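Local coordinates for type III Pentaketide Synthase (Neurospora crassa, PDB 3EUO), which probably acts as a type III polyketide synthase, an acyltransferase of the chalcone and stilbene synthase family that builds pentaketide products, at residues A[12-23]-A[43-54]; A[292-300]-A[329-339]. All blocks are in the same frame, centred on the assembly; numbering follows the deposited sequence.

How the contacts relate
The two contacts follow one another along the chain, contact 1 closing before contact 2 opens, yet they meet in the fold, with centres about 16 Å apart. Contact 2 lies deep, its centre about 5 Å from that of the chain, whereas contact 1 sits about 17 Å out and is only partly buried. Tyr-12 joins them: its OH lies 2.8 Å from Ser-337 OG, a probable hydrogen bond, and its ring also packs on Ser-330. Elsewhere Thr-46 O rests 3.5 Å from Ala-300 CB. Contact 2 contributes His-296 and Asn-329 to the probable active site, where Asn-329 bonds the oxidised cysteine at position 143.

Contact 1: residues A[12-23]-A[43-54]; sequences YPPYSLGPDAID and NRYTGIDQRSSI
Pro-19 and Asp-23 meet the guanidinium of Arg-44 differently. Pro-19 CB sits over the centre of one face, 3.9 Å above the plane, while Asp-23 arrives at the edge, where its OD2 accepts from Arg-44 NH2 at 2.9 Å within a salt bridge. Carboxylate and guanidinium planes are only 21° apart, and OD2 is met on its syn side but from out of the carboxylate plane. A water donating to Asp-23 OD1 also accepts from Arg-44 NE and Asn-43 ND2. An alanine at Asp-23 takes away the carboxylate, which would probably leave the charge of Arg-44 without its mate and let the guanidinium shift over Pro-19.

Asn-43 and Ile-22 come from opposite directions: Asn-43 CG, placed anti to the backbone N (chi1 -175°), lies 3.4 Å from Ile-22 CD1, and ND2 gives a weak hydrogen bond to Pro-19 O at 2.8 Å.

Along the strands, Leu-17 and Arg-51 exchange two backbone bonds, as do Tyr-15 and Ser-53. Leu-17 CD1 packs 3.5 Å from Ser-53 CB, and Ser-53 OG bonds Thr-178. Arg-51 bends at chi3 (-58°), which brings NH2 to 3.7 Å from Ile-22 CG2; NH1 bonds Phe-201 O, and waters link NE to Leu-17 O and NH2 to Gly-18 O. Ser-52, on the other face, sets OG 3.3 Å from Tyr-12 CD1 and bonds His-327, whose ring stacks with Tyr-12.

Arg-44 and Asn-43 tie helix 20-29 to the segment before strand 51-53, which with strand 15-17 forms a two-stranded antiparallel ribbon separate from the large mixed sheet and connected through helices 20-29 and 34-42.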
loop_
_atom_site.group_PDB
_atom_site.type_symbol
_atom_site.label_atom_id
_atom_site.label_comp_id
_atom_site.label_asym_id
_atom_site.label_seq_id
_atom_site.Cartn_x
_atom_site.Cartn_y
_atom_site.Cartn_z
ATOM N N TYR A 12 -20.308 2.669 -10.349
ATOM C CA TYR A 12 -20.687 3.777 -9.497
ATOM C C TYR A 12 -21.781 3.306 -8.541
ATOM O O TYR A 12 -22.531 2.378 -8.869
ATOM C CB TYR A 12 -21.172 4.963 -10.345
ATOM C CG TYR A 12 -20.054 5.739 -11.017
ATOM C CD1 TYR A 12 -19.280 6.651 -10.296
ATOM C CD2 TYR A 12 -19.774 5.569 -12.382
ATOM C CE1 TYR A 12 -18.246 7.379 -10.916
ATOM C CE2 TYR A 12 -18.750 6.290 -13.006
ATOM C CZ TYR A 12 -17.986 7.188 -12.269
ATOM O OH TYR A 12 -16.965 7.900 -12.881
ATOM N N PRO A 13 -21.867 3.920 -7.350
ATOM C CA PRO A 13 -22.944 3.616 -6.408
ATOM C C PRO A 13 -24.309 4.124 -6.900
ATOM O O PRO A 13 -24.370 4.795 -7.939
ATOM C CB PRO A 13 -22.503 4.332 -5.129
ATOM C CG PRO A 13 -21.599 5.423 -5.599
ATOM C CD PRO A 13 -20.925 4.922 -6.813
ATOM N N PRO A 14 -25.394 3.792 -6.171
ATOM C CA PRO A 14 -26.773 4.076 -6.602
ATOM C C PRO A 14 -27.161 5.551 -6.705
ATOM O O PRO A 14 -28.053 5.885 -7.491
ATOM C CB PRO A 14 -27.624 3.426 -5.503
ATOM C CG PRO A 14 -26.727 2.441 -4.834
ATOM C CD PRO A 14 -25.377 3.078 -4.882
ATOM N N TYR A 15 -26.525 6.416 -5.915
ATOM C CA TYR A 15 -27.008 7.789 -5.741
ATOM C C TYR A 15 -26.208 8.817 -6.538
ATOM O O TYR A 15 -25.001 8.665 -6.744
ATOM C CB TYR A 15 -27.060 8.171 -4.256
ATOM C CG TYR A 15 -27.939 7.265 -3.423
ATOM C CD1 TYR A 15 -29.280 7.585 -3.185
ATOM C CD2 TYR A 15 -27.436 6.080 -2.878
ATOM C CE1 TYR A 15 -30.090 6.749 -2.420
ATOM C CE2 TYR A 15 -28.244 5.236 -2.112
ATOM C CZ TYR A 15 -29.566 5.581 -1.887
ATOM O OH TYR A 15 -30.365 4.748 -1.129
ATOM N N SER A 16 -26.906 9.859 -6.983
ATOM C CA SER A 16 -26.288 10.956 -7.718
ATOM C C SER A 16 -26.744 12.254 -7.084
ATOM O O SER A 16 -27.941 12.564 -7.075
ATOM C CB SER A 16 -26.679 10.912 -9.197
ATOM O OG SER A 16 -26.015 9.854 -9.877
ATOM N N LEU A 17 -25.787 12.998 -6.538
ATOM C CA LEU A 17 -26.078 14.181 -5.738
ATOM C C LEU A 17 -25.788 15.472 -6.475
ATOM O O LEU A 17 -24.669 15.697 -6.943
ATOM C CB LEU A 17 -25.273 14.158 -4.443
ATOM C CG LEU A 17 -25.330 12.889 -3.585
ATOM C CD1 LEU A 17 -24.356 13.014 -2.412
ATOM C CD2 LEU A 17 -26.746 12.606 -3.093
ATOM N N GLY A 18 -26.805 16.326 -6.538
ATOM C CA GLY A 18 -26.660 17.672 -7.074
ATOM C C GLY A 18 -25.984 18.556 -6.043
ATOM O O GLY A 18 -25.755 18.120 -4.909
ATOM N N PRO A 19 -25.649 19.798 -6.426
ATOM C CA PRO A 19 -24.965 20.716 -5.515
ATOM C C PRO A 19 -25.752 21.029 -4.248
ATOM O O PRO A 19 -25.150 21.464 -3.265
ATOM C CB PRO A 19 -24.786 21.992 -6.354
ATOM C CG PRO A 19 -25.755 21.868 -7.468
ATOM C CD PRO A 19 -25.870 20.406 -7.751
ATOM N N ASP A 20 -27.070 20.799 -4.267
ATOM C CA ASP A 20 -27.916 21.063 -3.096
ATOM C C ASP A 20 -27.706 20.084 -1.933
ATOM O O ASP A 20 -28.095 20.383 -0.808
ATOM C CB ASP A 20 -29.406 21.154 -3.472
ATOM C CG ASP A 20 -30.000 19.817 -3.913
ATOM O OD1 ASP A 20 -29.311 19.033 -4.604
ATOM O OD2 ASP A 20 -31.181 19.561 -3.584
ATOM N N ALA A 21 -27.088 18.934 -2.202
ATOM C CA ALA A 21 -26.837 17.928 -1.165
ATOM C C ALA A 21 -26.018 18.493 0.002
ATOM O O ALA A 21 -26.401 18.356 1.168
ATOM C CB ALA A 21 -26.137 16.702 -1.757
ATOM N N ILE A 22 -24.893 19.134 -0.309
ATOM C CA ILE A 22 -24.068 19.699 0.757
ATOM C C ILE A 22 -24.712 20.947 1.372
ATOM O O ILE A 22 -24.471 21.238 2.542
ATOM C CB ILE A 22 -22.584 19.942 0.361
ATOM C CG1 ILE A 22 -22.454 21.029 -0.707
ATOM C CG2 ILE A 22 -21.898 18.628 -0.068
ATOM C CD1 ILE A 22 -21.021 21.555 -0.838
ATOM N N ASP A 23 -25.536 21.660 0.595
ATOM C CA ASP A 23 -26.374 22.746 1.138
ATOM C C ASP A 23 -27.260 22.200 2.259
ATOM O O ASP A 23 -27.313 22.768 3.356
ATOM C CB ASP A 23 -27.254 23.378 0.052
ATOM C CG ASP A 23 -26.471 24.253 -0.920
ATOM O OD1 ASP A 23 -25.264 24.481 -0.696
ATOM O OD2 ASP A 23 -27.073 24.716 -1.913
ATOM N N ASN A 43 -18.887 25.543 -4.491
ATOM C CA ASN A 43 -19.619 24.342 -4.876
ATOM C C ASN A 43 -20.379 24.489 -6.188
ATOM O O ASN A 43 -20.589 23.508 -6.903
ATOM C CB ASN A 43 -20.594 23.955 -3.763
ATOM C CG ASN A 43 -21.306 22.644 -4.035
ATOM O OD1 ASN A 43 -20.698 21.673 -4.469
ATOM N ND2 ASN A 43 -22.605 22.611 -3.760
ATOM N N ARG A 44 -20.791 25.713 -6.505
ATOM C CA ARG A 44 -21.539 25.947 -7.729
ATOM C C ARG A 44 -20.693 26.496 -8.885
ATOM O O ARG A 44 -21.209 26.736 -9.976
ATOM C CB ARG A 44 -22.777 26.807 -7.429
ATOM C CG ARG A 44 -23.843 25.984 -6.712
ATOM C CD ARG A 44 -24.876 26.799 -5.994
ATOM N NE ARG A 44 -25.703 25.920 -5.168
ATOM C CZ ARG A 44 -26.810 25.311 -5.579
ATOM N NH1 ARG A 44 -27.265 25.486 -6.819
ATOM N NH2 ARG A 44 -27.477 24.530 -4.742
ATOM N N TYR A 45 -19.395 26.672 -8.637
ATOM C CA TYR A 45 -18.458 27.183 -9.637
ATOM C C TYR A 45 -17.652 26.054 -10.287
ATOM O O TYR A 45 -16.816 26.308 -11.161
ATOM C CB TYR A 45 -17.444 28.164 -9.012
ATOM C CG TYR A 45 -17.977 29.329 -8.217
ATOM C CD1 TYR A 45 -19.212 29.910 -8.506
ATOM C CD2 TYR A 45 -17.203 29.892 -7.198
ATOM C CE1 TYR A 45 -19.683 31.006 -7.774
ATOM C CE2 TYR A 45 -17.664 30.975 -6.456
ATOM C CZ TYR A 45 -18.901 31.530 -6.750
ATOM O OH TYR A 45 -19.353 32.613 -6.027
ATOM N N THR A 46 -17.879 24.817 -9.849
ATOM C CA THR A 46 -17.015 23.693 -10.244
ATOM C C THR A 46 -17.277 23.154 -11.646
ATOM O O THR A 46 -16.367 22.604 -12.276
ATOM C CB THR A 46 -17.173 22.487 -9.309
ATOM O OG1 THR A 46 -18.535 22.043 -9.350
ATOM C CG2 THR A 46 -16.758 22.828 -7.876
ATOM N N GLY A 47 -18.517 23.277 -12.113
ATOM C CA GLY A 47 -18.936 22.651 -13.370
ATOM C C GLY A 47 -19.370 21.197 -13.205
ATOM O O GLY A 47 -19.624 20.497 -14.200
ATOM N N ILE A 48 -19.454 20.738 -11.955
ATOM C CA ILE A 48 -19.930 19.382 -11.663
ATOM C C ILE A 48 -21.433 19.416 -11.495
ATOM O O ILE A 48 -21.956 20.071 -10.590
ATOM C CB ILE A 48 -19.289 18.781 -10.385
ATOM C CG1 ILE A 48 -17.761 18.755 -10.501
ATOM C CG2 ILE A 48 -19.834 17.369 -10.133
ATOM C CD1 ILE A 48 -17.024 18.376 -9.200
ATOM N N ASP A 49 -22.124 18.709 -12.377
ATOM C CA ASP A 49 -23.571 18.618 -12.326
ATOM C C ASP A 49 -24.044 17.699 -11.189
ATOM O O ASP A 49 -24.976 18.031 -10.449
ATOM C CB ASP A 49 -24.095 18.113 -13.679
ATOM C CG ASP A 49 -25.595 18.255 -13.819
ATOM O OD1 ASP A 49 -26.127 19.347 -13.506
ATOM O OD2 ASP A 49 -26.237 17.276 -14.261
ATOM N N GLN A 50 -23.406 16.538 -11.071
ATOM C CA GLN A 50 -23.780 15.524 -10.088
ATOM C C GLN A 50 -22.562 14.755 -9.615
ATOM O O GLN A 50 -21.651 14.499 -10.397
ATOM C CB GLN A 50 -24.778 14.534 -10.686
ATOM C CG GLN A 50 -26.173 15.100 -10.888
ATOM C CD GLN A 50 -27.203 14.024 -11.098
ATOM O OE1 GLN A 50 -27.046 13.150 -11.958
ATOM N NE2 GLN A 50 -28.274 14.076 -10.314
ATOM N N ARG A 51 -22.561 14.396 -8.333
ATOM C CA ARG A 51 -21.514 13.549 -7.762
ATOM C C ARG A 51 -22.107 12.203 -7.359
ATOM O O ARG A 51 -23.174 12.135 -6.754
ATOM C CB ARG A 51 -20.861 14.204 -6.544
ATOM C CG ARG A 51 -20.062 15.471 -6.820
ATOM C CD ARG A 51 -19.537 16.092 -5.512
ATOM N NE ARG A 51 -20.622 16.402 -4.580
ATOM C CZ ARG A 51 -20.904 15.715 -3.474
ATOM N NH1 ARG A 51 -20.170 14.657 -3.117
ATOM N NH2 ARG A 51 -21.930 16.084 -2.714
ATOM N N SER A 52 -21.406 11.131 -7.700
ATOM C CA SER A 52 -21.837 9.784 -7.357
ATOM C C SER A 52 -21.565 9.516 -5.882
ATOM O O SER A 52 -20.506 9.880 -5.377
ATOM C CB SER A 52 -21.098 8.774 -8.227
ATOM O OG SER A 52 -21.573 8.846 -9.571
ATOM N N SER A 53 -22.523 8.888 -5.203
ATOM C CA SER A 53 -22.414 8.630 -3.761
ATOM C C SER A 53 -23.068 7.326 -3.328
ATOM O O SER A 53 -24.091 6.906 -3.884
ATOM C CB SER A 53 -23.018 9.791 -2.970
ATOM O OG SER A 53 -22.918 9.584 -1.573
ATOM N N ILE A 54 -22.471 6.697 -2.318
ATOM C CA ILE A 54 -23.051 5.512 -1.682
ATOM C C ILE A 54 -24.381 5.813 -0.985
ATOM O O ILE A 54 -25.149 4.898 -0.686
ATOM C CB ILE A 54 -22.083 4.852 -0.669
ATOM C CG1 ILE A 54 -21.689 5.831 0.447
ATOM C CG2 ILE A 54 -20.867 4.280 -1.377
ATOM C CD1 ILE A 54 -22.560 5.737 1.698
HETATM O O HOH W 1 -23.805 7.114 -8.865
HETATM O O HOH W 2 -23.588 10.873 -10.318
HETATM O O HOH W 3 -22.868 17.594 -6.123
HETATM O O HOH W 4 -23.585 18.501 -3.063
HETATM O O HOH W 5 -23.964 25.125 -2.982
#

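Contact 2: residues A[292-300]-A[329-339]; sequences DWAMHPGGA and NSSSATIFSVL
His-296 and Gly-298 are tied together by a single amide, that of Asn-329, each of whose ends serves two partners. OD1 accepts a weak hydrogen bond from His-296 NE2 at 3.1 Å and a second bond from Ser-331 N at 2.8 Å, the latter closing an Asx turn. ND2 gives a weak bond to Gly-298 O at 3.0 Å and another to a sulfinate oxygen of the oxidised cysteine at position 143. A flipped amide would set its NH2 against two N-H donors, so this orientation is probably fixed. Its plane stands 73° from the imidazole, so the two flat groups do not stack. Cysteine, histidine and asparagine gathered in this way are consistent with the catalytic triad of the chalcone synthase family.

The ring of His-296 reaches across because CG is anti to the backbone N (chi1 175°). Thr-334 CB meets its edge, in plane, 3.4 Å from His-296 CD2. Thr-334 CG2 lies 3.6 Å from Pro-297 CD, while OG1 bonds back to Ser-331 O, which also accepts from Thr-334 N on the same face.

Farther along, the contact turns apolar. Ala-294 points its methyl toward the helix, with CB 3.7 Å from Leu-339 CD2 and 3.9 Å from Val-338 CG1, and Ile-335 CD1 covers Ala-294 O at 3.3 Å.

Strand 292-295, outermost in the mixed sheet of this chain and paired with strand 359-366, runs roughly antiparallel (152°) to segment 334-339 of helix 334-342. That helix packs also on strands 168-175 and 204-211 and, through Val-338, on helix 318-327.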
loop_
_atom_site.group_PDB
_atom_site.type_symbol
_atom_site.label_atom_id
_atom_site.label_comp_id
_atom_site.label_asym_id
_atom_site.label_seq_id
_atom_site.Cartn_x
_atom_site.Cartn_y
_atom_site.Cartn_z
ATOM N N ASP A 292 -5.595 11.391 -28.251
ATOM C CA ASP A 292 -6.693 11.510 -27.302
ATOM C C ASP A 292 -6.078 11.550 -25.915
ATOM O O ASP A 292 -5.053 10.928 -25.675
ATOM C CB ASP A 292 -7.658 10.339 -27.434
ATOM C CG ASP A 292 -8.729 10.586 -28.490
ATOM O OD1 ASP A 292 -9.057 11.769 -28.752
ATOM O OD2 ASP A 292 -9.240 9.594 -29.057
ATOM N N TRP A 293 -6.708 12.293 -25.015
ATOM C CA TRP A 293 -6.154 12.541 -23.698
ATOM C C TRP A 293 -7.113 12.080 -22.603
ATOM O O TRP A 293 -8.197 12.648 -22.419
ATOM C CB TRP A 293 -5.825 14.024 -23.543
ATOM C CG TRP A 293 -4.528 14.436 -24.173
ATOM C CD1 TRP A 293 -4.280 14.619 -25.504
ATOM C CD2 TRP A 293 -3.313 14.743 -23.490
ATOM N NE1 TRP A 293 -2.973 15.010 -25.692
ATOM C CE2 TRP A 293 -2.355 15.087 -24.471
ATOM C CE3 TRP A 293 -2.935 14.748 -22.141
ATOM C CZ2 TRP A 293 -1.043 15.444 -24.144
ATOM C CZ3 TRP A 293 -1.631 15.098 -21.816
ATOM C CH2 TRP A 293 -0.703 15.447 -22.815
ATOM N N ALA A 294 -6.718 11.021 -21.903
ATOM C CA ALA A 294 -7.477 10.528 -20.769
ATOM C C ALA A 294 -6.891 11.193 -19.521
ATOM O O ALA A 294 -5.985 10.649 -18.882
ATOM C CB ALA A 294 -7.362 9.005 -20.680
ATOM N N MET A 295 -7.389 12.385 -19.199
ATOM C CA MET A 295 -6.916 13.124 -18.030
ATOM C C MET A 295 -7.762 12.802 -16.809
ATOM O O MET A 295 -8.983 12.699 -16.914
ATOM C CB MET A 295 -6.988 14.632 -18.294
ATOM C CG MET A 295 -6.480 15.506 -17.146
ATOM S SD MET A 295 -4.676 15.544 -17.018
ATOM C CE MET A 295 -4.283 15.774 -18.756
ATOM N N HIS A 296 -7.121 12.651 -15.651
ATOM C CA HIS A 296 -7.872 12.590 -14.406
ATOM C C HIS A 296 -8.375 14.000 -14.105
ATOM O O HIS A 296 -7.571 14.929 -13.967
ATOM C CB HIS A 296 -7.028 12.086 -13.234
ATOM C CG HIS A 296 -7.757 12.136 -11.928
ATOM N ND1 HIS A 296 -7.402 12.984 -10.901
ATOM C CD2 HIS A 296 -8.861 11.477 -11.507
ATOM C CE1 HIS A 296 -8.243 12.827 -9.893
ATOM N NE2 HIS A 296 -9.134 11.913 -10.234
ATOM N N PRO A 297 -9.705 14.166 -14.012
ATOM C CA PRO A 297 -10.262 15.499 -13.820
ATOM C C PRO A 297 -10.281 15.885 -12.340
ATOM O O PRO A 297 -11.343 15.872 -11.703
ATOM C CB PRO A 297 -11.669 15.363 -14.389
ATOM C CG PRO A 297 -12.050 13.924 -14.106
ATOM C CD PRO A 297 -10.756 13.129 -14.091
ATOM N N GLY A 298 -9.102 16.206 -11.808
ATOM C CA GLY A 298 -8.941 16.548 -10.393
ATOM C C GLY A 298 -9.746 17.772 -9.993
ATOM O O GLY A 298 -10.223 17.864 -8.860
ATOM N N GLY A 299 -9.890 18.698 -10.938
ATOM C CA GLY A 299 -10.720 19.902 -10.807
ATOM C C GLY A 299 -10.878 20.510 -12.194
ATOM O O GLY A 299 -10.134 20.154 -13.113
ATOM N N ALA A 300 -11.828 21.431 -12.363
ATOM C CA ALA A 300 -12.043 22.049 -13.677
ATOM C C ALA A 300 -10.793 22.742 -14.215
ATOM O O ALA A 300 -10.529 22.693 -15.420
ATOM C CB ALA A 300 -13.224 23.005 -13.656
ATOM N N ASN A 329 -15.163 14.014 -9.054
ATOM C CA ASN A 329 -13.809 13.477 -8.913
ATOM C C ASN A 329 -13.827 12.299 -7.936
ATOM O O ASN A 329 -13.947 12.493 -6.727
ATOM C CB ASN A 329 -12.871 14.604 -8.429
ATOM C CG ASN A 329 -11.454 14.131 -8.109
ATOM O OD1 ASN A 329 -11.149 12.944 -8.146
ATOM N ND2 ASN A 329 -10.584 15.081 -7.768
ATOM N N SER A 330 -13.702 11.080 -8.465
ATOM C CA SER A 330 -13.745 9.867 -7.639
ATOM C C SER A 330 -12.341 9.405 -7.244
ATOM O O SER A 330 -12.103 8.207 -7.072
ATOM C CB SER A 330 -14.497 8.737 -8.363
ATOM O OG SER A 330 -15.807 9.142 -8.726
ATOM N N SER A 331 -11.430 10.370 -7.092
ATOM C CA SER A 331 -10.035 10.111 -6.723
ATOM C C SER A 331 -9.415 9.024 -7.625
ATOM O O SER A 331 -9.571 9.088 -8.847
ATOM C CB SER A 331 -9.931 9.805 -5.222
ATOM O OG SER A 331 -8.591 9.584 -4.822
ATOM N N SER A 332 -8.754 8.022 -7.047
ATOM C CA SER A 332 -8.020 7.027 -7.842
ATOM C C SER A 332 -8.883 6.205 -8.811
ATOM O O SER A 332 -8.359 5.631 -9.767
ATOM C CB SER A 332 -7.243 6.068 -6.930
ATOM O OG SER A 332 -8.132 5.201 -6.244
ATOM N N ALA A 333 -10.191 6.145 -8.550
ATOM C CA ALA A 333 -11.110 5.333 -9.365
ATOM C C ALA A 333 -11.531 6.006 -10.676
ATOM O O ALA A 333 -12.084 5.351 -11.566
ATOM C CB ALA A 333 -12.344 4.941 -8.544
ATOM N N THR A 334 -11.263 7.302 -10.808
ATOM C CA THR A 334 -11.792 8.052 -11.945
ATOM C C THR A 334 -11.102 7.711 -13.261
ATOM O O THR A 334 -11.755 7.665 -14.307
ATOM C CB THR A 334 -11.713 9.577 -11.736
ATOM O OG1 THR A 334 -12.165 9.904 -10.419
ATOM C CG2 THR A 334 -12.590 10.301 -12.756
ATOM N N ILE A 335 -9.792 7.486 -13.214
ATOM C CA ILE A 335 -9.035 7.319 -14.454
ATOM C C ILE A 335 -9.478 6.100 -15.261
ATOM O O ILE A 335 -9.593 6.193 -16.487
ATOM C CB ILE A 335 -7.483 7.388 -14.269
ATOM C CG1 ILE A 335 -6.764 7.502 -15.624
ATOM C CG2 ILE A 335 -6.953 6.191 -13.485
ATOM C CD1 ILE A 335 -7.233 8.665 -16.499
ATOM N N PHE A 336 -9.743 4.972 -14.595
ATOM C CA PHE A 336 -10.209 3.790 -15.334
ATOM C C PHE A 336 -11.627 4.012 -15.856
ATOM O O PHE A 336 -12.002 3.478 -16.905
ATOM C CB PHE A 336 -10.130 2.499 -14.498
ATOM C CG PHE A 336 -8.724 2.104 -14.071
ATOM C CD1 PHE A 336 -7.600 2.553 -14.754
ATOM C CD2 PHE A 336 -8.546 1.230 -12.992
ATOM C CE1 PHE A 336 -6.311 2.179 -14.351
ATOM C CE2 PHE A 336 -7.272 0.844 -12.587
ATOM C CZ PHE A 336 -6.150 1.316 -13.265
ATOM N N SER A 337 -12.404 4.808 -15.122
ATOM C CA SER A 337 -13.736 5.213 -15.550
ATOM C C SER A 337 -13.661 6.036 -16.837
ATOM O O SER A 337 -14.440 5.809 -17.767
ATOM C CB SER A 337 -14.441 5.998 -14.440
ATOM O OG SER A 337 -15.774 6.290 -14.797
ATOM N N VAL A 338 -12.712 6.973 -16.880
ATOM C CA VAL A 338 -12.396 7.733 -18.100
ATOM C C VAL A 338 -11.987 6.818 -19.276
ATOM O O VAL A 338 -12.540 6.931 -20.377
ATOM C CB VAL A 338 -11.326 8.820 -17.822
ATOM C CG1 VAL A 338 -10.868 9.496 -19.117
ATOM C CG2 VAL A 338 -11.865 9.861 -16.826
ATOM N N LEU A 339 -11.050 5.899 -19.040
ATOM C CA LEU A 339 -10.619 4.968 -20.092
ATOM C C LEU A 339 -11.733 4.039 -20.596
ATOM O O LEU A 339 -11.789 3.714 -21.800
ATOM C CB LEU A 339 -9.403 4.155 -19.643
ATOM C CG LEU A 339 -8.096 4.937 -19.537
ATOM C CD1 LEU A 339 -7.089 4.088 -18.796
ATOM C CD2 LEU A 339 -7.567 5.321 -20.920
#